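Local atomic coordinates of GTP-binding nuclear protein GSP1 (Encephalitozoon cuniculi, PDB entry 4DJT), a protein that binds and probably hydrolyses GTP as a Ran-family small GTPase, and is thought to drive protein import into the nucleus and RNA export. Residues I17-V22 with A104-E109; L90-D93 with I98-Q101. All blocks are in the same frame, centred on the assembly; numbering follows the deposited sequence.

Both contacts are buried and lie beside the nucleotide pocket of a Ras-like GTPase fold, their centres about 7 Å apart. Contact 1 joins the loop after strand 11-17 to helix 103-114; contact 2 joins the neighbouring parallel strand 87-93 to helix 97-101, which directly precedes helix 103-114. The two meet where Ile-17 O probably accepts a hydrogen bond from Phe-91 N, at 2.9 Å, and where Leu-90 CD1 packs against Trp-106 CB. In contact 1 an indole covers the backbone and bonds to a carboxylate, with GDP held farther along the loop. Contact 2 relies on a threonine hydroxyl, a bridging water and a loose sulfur-aromatic approach.

Contact 1. Residues I17-V22 with A104-E109; sequences IGDGGV and ARWVKE. With GDP (guanosine-5'-diphosphate), chain C.
The indole of Trp-106 lies with one face against the backbone of Gly-18, whose CA stands 3.6 Å from the centroid of the five-membered ring and only 15° off its normal, a CH-pi contact. Gly-18 N sits over the same face. At the edge, close to the ring plane, is the carboxylate of Asp-19; its plane is turned 59° from that of the indole. Trp-106 NE1 donates to Asp-19 OD1 across 2.7 Å in a nearly straight bond (165°), reaching the oxygen on its anti side, somewhat out of the carboxylate plane, though in the plane of the indole. On the benzo part, Ile-17 CB approaches Trp-106 CE3 to 3.6 Å, and its CG2 lies alongside. Farther along, Asp-19 to Val-22 form a type II beta turn, and Gly-21 N donates to GDP O3B at 2.8 Å. Gly-23, Lys-24 and Thr-25 complete the P-loop, and Thr-26 just beyond it also bonds to GDP. The indole bond and a weak one from Asn-102 to Asp-19 OD2 together help to fix the rotation of the carboxylate, and the former would probably favour its charged form, tying the start of the P-loop to helix 103-114.

Contact 2. Residues L90-D93 with I98-Q101; sequences LFFD and ITCQ. Unlike the reference sequence in segment 90-93: Leu-90 (reference Phe).
The Phe-92 side chain starts out toward helix 97-101, its CB 3.7 Å from Thr-99 OG1, which lies at the ring edge. Beyond this, CD2 of Phe-92 touches Cys-100 CB at 4.2 Å. The thiol is more remote: Cys-100 SG stands above the phenyl face, 5.4 Å from the centroid and 23° off the normal, a loose sulfur-aromatic contact. It gets there because SG is anti to the backbone N of Cys-100 (chi1 169°). Val-140 packs against both Phe-92 and Cys-100.

The polar link is made by the hydroxyl of Thr-99. With chi1 at 72°, OG1 is set between its own backbone N and carbonyl carbon and accepts a bond from Asp-93 N, 3.2 Å away. The same oxygen is hydrogen-bonded to Ser-96 O, which joins it to the turn before the helix. A water gives a second bridge, donating to both Phe-91 O and Thr-99 O at 2.9 Å, and so gives each of the two carbonyls a donor.

The carboxylate of Asp-93 turns to other partners, a salt bridge to Lys-126 and a hydrogen bond to Thr-95. Lys-126 belongs to the GTP-binding site, so this end of the strand backs the nucleotide pocket. The arrangement is typical of a Ras-like P-loop GTPase fold, where a parallel strand leads through a short turn into helix 97-101, followed by helix 103-114, which packs on the sheet.

Contact 1. Residues I17-V22 with A104-E109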
loop_
_atom_site.group_PDB
_atom_site.type_symbol
_atom_site.label_atom_id
_atom_site.label_comp_id
_atom_site.label_asym_id
_atom_site.label_seq_id
_atom_site.Cartn_x
_atom_site.Cartn_y
_atom_site.Cartn_z
ATOM N N ILE A 17 1.913 -2.949 3.161
ATOM C CA ILE A 17 2.919 -3.636 3.940
ATOM C C ILE A 17 4.237 -2.896 3.893
ATOM O O ILE A 17 4.451 -2.024 3.050
ATOM C CB ILE A 17 3.096 -5.074 3.454
ATOM C CG1 ILE A 17 3.213 -5.150 1.938
ATOM C CG2 ILE A 17 1.910 -5.889 3.911
ATOM C CD1 ILE A 17 3.554 -6.567 1.430
ATOM N N GLY A 18 5.103 -3.245 4.841
ATOM C CA GLY A 18 6.359 -2.559 5.026
ATOM C C GLY A 18 6.588 -2.246 6.491
ATOM O O GLY A 18 5.653 -2.247 7.296
ATOM N N ASP A 19 7.841 -1.981 6.835
ATOM C CA ASP A 19 8.209 -1.789 8.234
ATOM C C ASP A 19 7.469 -0.632 8.888
ATOM O O ASP A 19 7.047 0.303 8.231
ATOM C CB ASP A 19 9.694 -1.543 8.373
ATOM C CG ASP A 19 10.526 -2.823 8.264
ATOM O OD1 ASP A 19 9.979 -3.951 8.049
ATOM O OD2 ASP A 19 11.735 -2.674 8.436
ATOM N N GLY A 20 7.379 -0.690 10.207
ATOM C CA GLY A 20 6.927 0.440 10.970
ATOM C C GLY A 20 7.763 1.664 10.631
ATOM O O GLY A 20 9.014 1.590 10.492
ATOM N N GLY A 21 7.089 2.785 10.452
ATOM C CA GLY A 21 7.754 4.054 10.283
ATOM C C GLY A 21 8.006 4.467 8.847
ATOM O O GLY A 21 8.483 5.588 8.619
ATOM N N VAL A 22 7.653 3.605 7.877
ATOM C CA VAL A 22 8.022 3.853 6.463
ATOM C C VAL A 22 7.059 4.783 5.760
ATOM O O VAL A 22 7.395 5.304 4.709
ATOM C CB VAL A 22 8.187 2.572 5.632
ATOM C CG1 VAL A 22 9.253 1.651 6.255
ATOM C CG2 VAL A 22 6.868 1.834 5.484
ATOM N N ALA A 104 12.313 -8.350 1.394
ATOM C CA ALA A 104 12.162 -9.724 0.929
ATOM C C ALA A 104 11.305 -10.519 1.900
ATOM O O ALA A 104 10.533 -11.395 1.497
ATOM C CB ALA A 104 13.543 -10.384 0.763
ATOM N N ARG A 105 11.478 -10.230 3.169
ATOM C CA ARG A 105 10.686 -10.822 4.244
ATOM C C ARG A 105 9.196 -10.458 4.101
ATOM O O ARG A 105 8.331 -11.314 4.267
ATOM C CB ARG A 105 11.203 -10.351 5.617
ATOM N N TRP A 106 8.920 -9.192 3.779
ATOM C CA TRP A 106 7.556 -8.732 3.541
ATOM C C TRP A 106 6.945 -9.381 2.348
ATOM O O TRP A 106 5.803 -9.877 2.405
ATOM C CB TRP A 106 7.501 -7.201 3.394
ATOM C CG TRP A 106 7.486 -6.481 4.708
ATOM C CD1 TRP A 106 8.502 -5.709 5.274
ATOM C CD2 TRP A 106 6.411 -6.468 5.685
ATOM N NE1 TRP A 106 8.118 -5.225 6.493
ATOM C CE2 TRP A 106 6.871 -5.640 6.791
ATOM C CE3 TRP A 106 5.146 -7.030 5.746
ATOM C CZ2 TRP A 106 6.096 -5.409 7.900
ATOM C CZ3 TRP A 106 4.362 -6.785 6.878
ATOM C CH2 TRP A 106 4.829 -5.999 7.925
ATOM N N VAL A 107 7.679 -9.418 1.240
ATOM C CA VAL A 107 7.185 -10.140 0.070
ATOM C C VAL A 107 6.868 -11.603 0.419
ATOM O O VAL A 107 5.815 -12.137 0.012
ATOM C CB VAL A 107 8.174 -10.078 -1.120
ATOM C CG1 VAL A 107 7.762 -11.066 -2.225
ATOM C CG2 VAL A 107 8.278 -8.645 -1.661
ATOM N N LYS A 108 7.765 -12.262 1.145
ATOM C CA LYS A 108 7.576 -13.699 1.437
ATOM C C LYS A 108 6.371 -13.906 2.354
ATOM O O LYS A 108 5.611 -14.832 2.164
ATOM C CB LYS A 108 8.825 -14.344 2.066
ATOM N N GLU A 109 6.186 -13.007 3.310
ATOM C CA GLU A 109 5.085 -13.102 4.246
ATOM C C GLU A 109 3.733 -12.955 3.501
ATOM O O GLU A 109 2.793 -13.730 3.742
ATOM C CB GLU A 109 5.262 -12.028 5.320
ATOM C CG GLU A 109 4.375 -12.172 6.534
ATOM C CD GLU A 109 4.680 -11.134 7.598
ATOM O OE1 GLU A 109 5.865 -11.037 8.010
ATOM O OE2 GLU A 109 3.747 -10.422 8.002
HETATM P PB GDP C . 3.851 3.624 9.130
HETATM O O1B GDP C . 2.315 3.652 9.059
HETATM O O2B GDP C . 4.525 2.915 7.966
HETATM O O3B GDP C . 4.351 3.236 10.519
HETATM O O3A GDP C . 4.395 5.143 9.025
HETATM P PA GDP C . 3.640 6.506 9.355
HETATM O O1A GDP C . 2.682 6.917 8.254
HETATM O O2A GDP C . 3.135 6.420 10.761
HETATM O "O5'" GDP C . 4.786 7.598 9.294
HETATM C "C5'" GDP C . 5.963 7.402 10.100
HETATM C "C4'" GDP C . 6.672 8.739 10.210
HETATM O "O4'" GDP C . 7.200 9.084 8.945
HETATM C "C3'" GDP C . 5.741 9.863 10.579
HETATM O "O3'" GDP C . 6.458 10.783 11.376
HETATM C "C2'" GDP C . 5.395 10.546 9.292
HETATM O "O2'" GDP C . 5.118 11.955 9.409
HETATM C "C1'" GDP C . 6.658 10.294 8.500
HETATM N N9 GDP C . 6.374 10.186 7.076
HETATM C C8 GDP C . 5.530 9.345 6.437
HETATM N N7 GDP C . 5.557 9.594 5.103
HETATM C C5 GDP C . 6.467 10.541 4.885
HETATM C C6 GDP C . 7.005 11.259 3.716
HETATM O O6 GDP C . 6.618 11.007 2.536
HETATM N N1 GDP C . 7.945 12.200 3.946
HETATM C C2 GDP C . 8.386 12.497 5.201
HETATM N N2 GDP C . 9.314 13.439 5.373
HETATM N N3 GDP C . 7.929 11.882 6.308
HETATM C C4 GDP C . 6.991 10.925 6.190
#

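Contact 2. Residues L90-D93 with I98-Q101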
loop_
_atom_site.group_PDB
_atom_site.type_symbol
_atom_site.label_atom_id
_atom_site.label_comp_id
_atom_site.label_asym_id
_atom_site.label_seq_id
_atom_site.Cartn_x
_atom_site.Cartn_y
_atom_site.Cartn_z
ATOM N N LEU A 90 3.910 -2.221 -1.185
ATOM C CA LEU A 90 4.975 -2.482 -0.220
ATOM C C LEU A 90 5.899 -1.295 -0.185
ATOM O O LEU A 90 6.429 -0.883 -1.219
ATOM C CB LEU A 90 5.724 -3.782 -0.618
ATOM C CG LEU A 90 7.000 -4.113 0.169
ATOM C CD1 LEU A 90 6.724 -4.306 1.655
ATOM C CD2 LEU A 90 7.665 -5.353 -0.435
ATOM N N PHE A 91 6.028 -0.664 0.990
ATOM C CA PHE A 91 6.767 0.572 1.112
ATOM C C PHE A 91 8.090 0.331 1.808
ATOM O O PHE A 91 8.188 -0.519 2.697
ATOM C CB PHE A 91 6.018 1.555 1.996
ATOM C CG PHE A 91 4.683 1.967 1.458
ATOM C CD1 PHE A 91 4.515 3.190 0.877
ATOM C CD2 PHE A 91 3.589 1.134 1.591
ATOM C CE1 PHE A 91 3.265 3.579 0.359
ATOM C CE2 PHE A 91 2.347 1.506 1.098
ATOM C CZ PHE A 91 2.192 2.732 0.486
ATOM N N PHE A 92 9.066 1.155 1.463
ATOM C CA PHE A 92 10.196 1.376 2.343
ATOM C C PHE A 92 10.488 2.864 2.446
ATOM O O PHE A 92 9.960 3.671 1.709
ATOM C CB PHE A 92 11.423 0.562 1.886
ATOM C CG PHE A 92 12.043 1.053 0.606
ATOM C CD1 PHE A 92 11.460 0.761 -0.624
ATOM C CD2 PHE A 92 13.228 1.780 0.623
ATOM C CE1 PHE A 92 12.002 1.224 -1.796
ATOM C CE2 PHE A 92 13.795 2.232 -0.562
ATOM C CZ PHE A 92 13.170 1.965 -1.768
ATOM N N ASP A 93 11.342 3.196 3.402
ATOM C CA ASP A 93 11.801 4.537 3.659
ATOM C C ASP A 93 13.192 4.646 3.036
ATOM O O ASP A 93 14.120 3.912 3.437
ATOM C CB ASP A 93 11.869 4.697 5.176
ATOM C CG ASP A 93 12.375 6.062 5.636
ATOM O OD1 ASP A 93 13.000 6.807 4.849
ATOM O OD2 ASP A 93 12.161 6.356 6.836
ATOM N N ILE A 98 17.428 -0.724 7.147
ATOM C CA ILE A 98 16.652 -1.806 7.795
ATOM C C ILE A 98 15.335 -2.077 7.043
ATOM O O ILE A 98 14.977 -3.242 6.761
ATOM C CB ILE A 98 16.287 -1.431 9.256
ATOM N N THR A 99 14.625 -0.994 6.727
ATOM C CA THR A 99 13.311 -1.086 6.064
ATOM C C THR A 99 13.441 -1.659 4.665
ATOM O O THR A 99 12.566 -2.433 4.209
ATOM C CB THR A 99 12.570 0.287 6.018
ATOM O OG1 THR A 99 13.199 1.177 5.081
ATOM C CG2 THR A 99 12.521 0.953 7.414
ATOM N N CYS A 100 14.532 -1.303 3.982
ATOM C CA CYS A 100 14.835 -1.877 2.686
ATOM C C CYS A 100 15.214 -3.352 2.813
ATOM O O CYS A 100 14.745 -4.176 2.048
ATOM C CB CYS A 100 15.952 -1.102 1.989
ATOM S SG CYS A 100 16.556 -1.963 0.534
ATOM N N GLN A 101 16.033 -3.675 3.815
ATOM C CA GLN A 101 16.486 -5.062 4.054
ATOM C C GLN A 101 15.326 -6.036 4.260
ATOM O O GLN A 101 15.368 -7.161 3.748
ATOM C CB GLN A 101 17.425 -5.125 5.276
HETATM O O HOH W 1 9.717 -1.998 4.662
#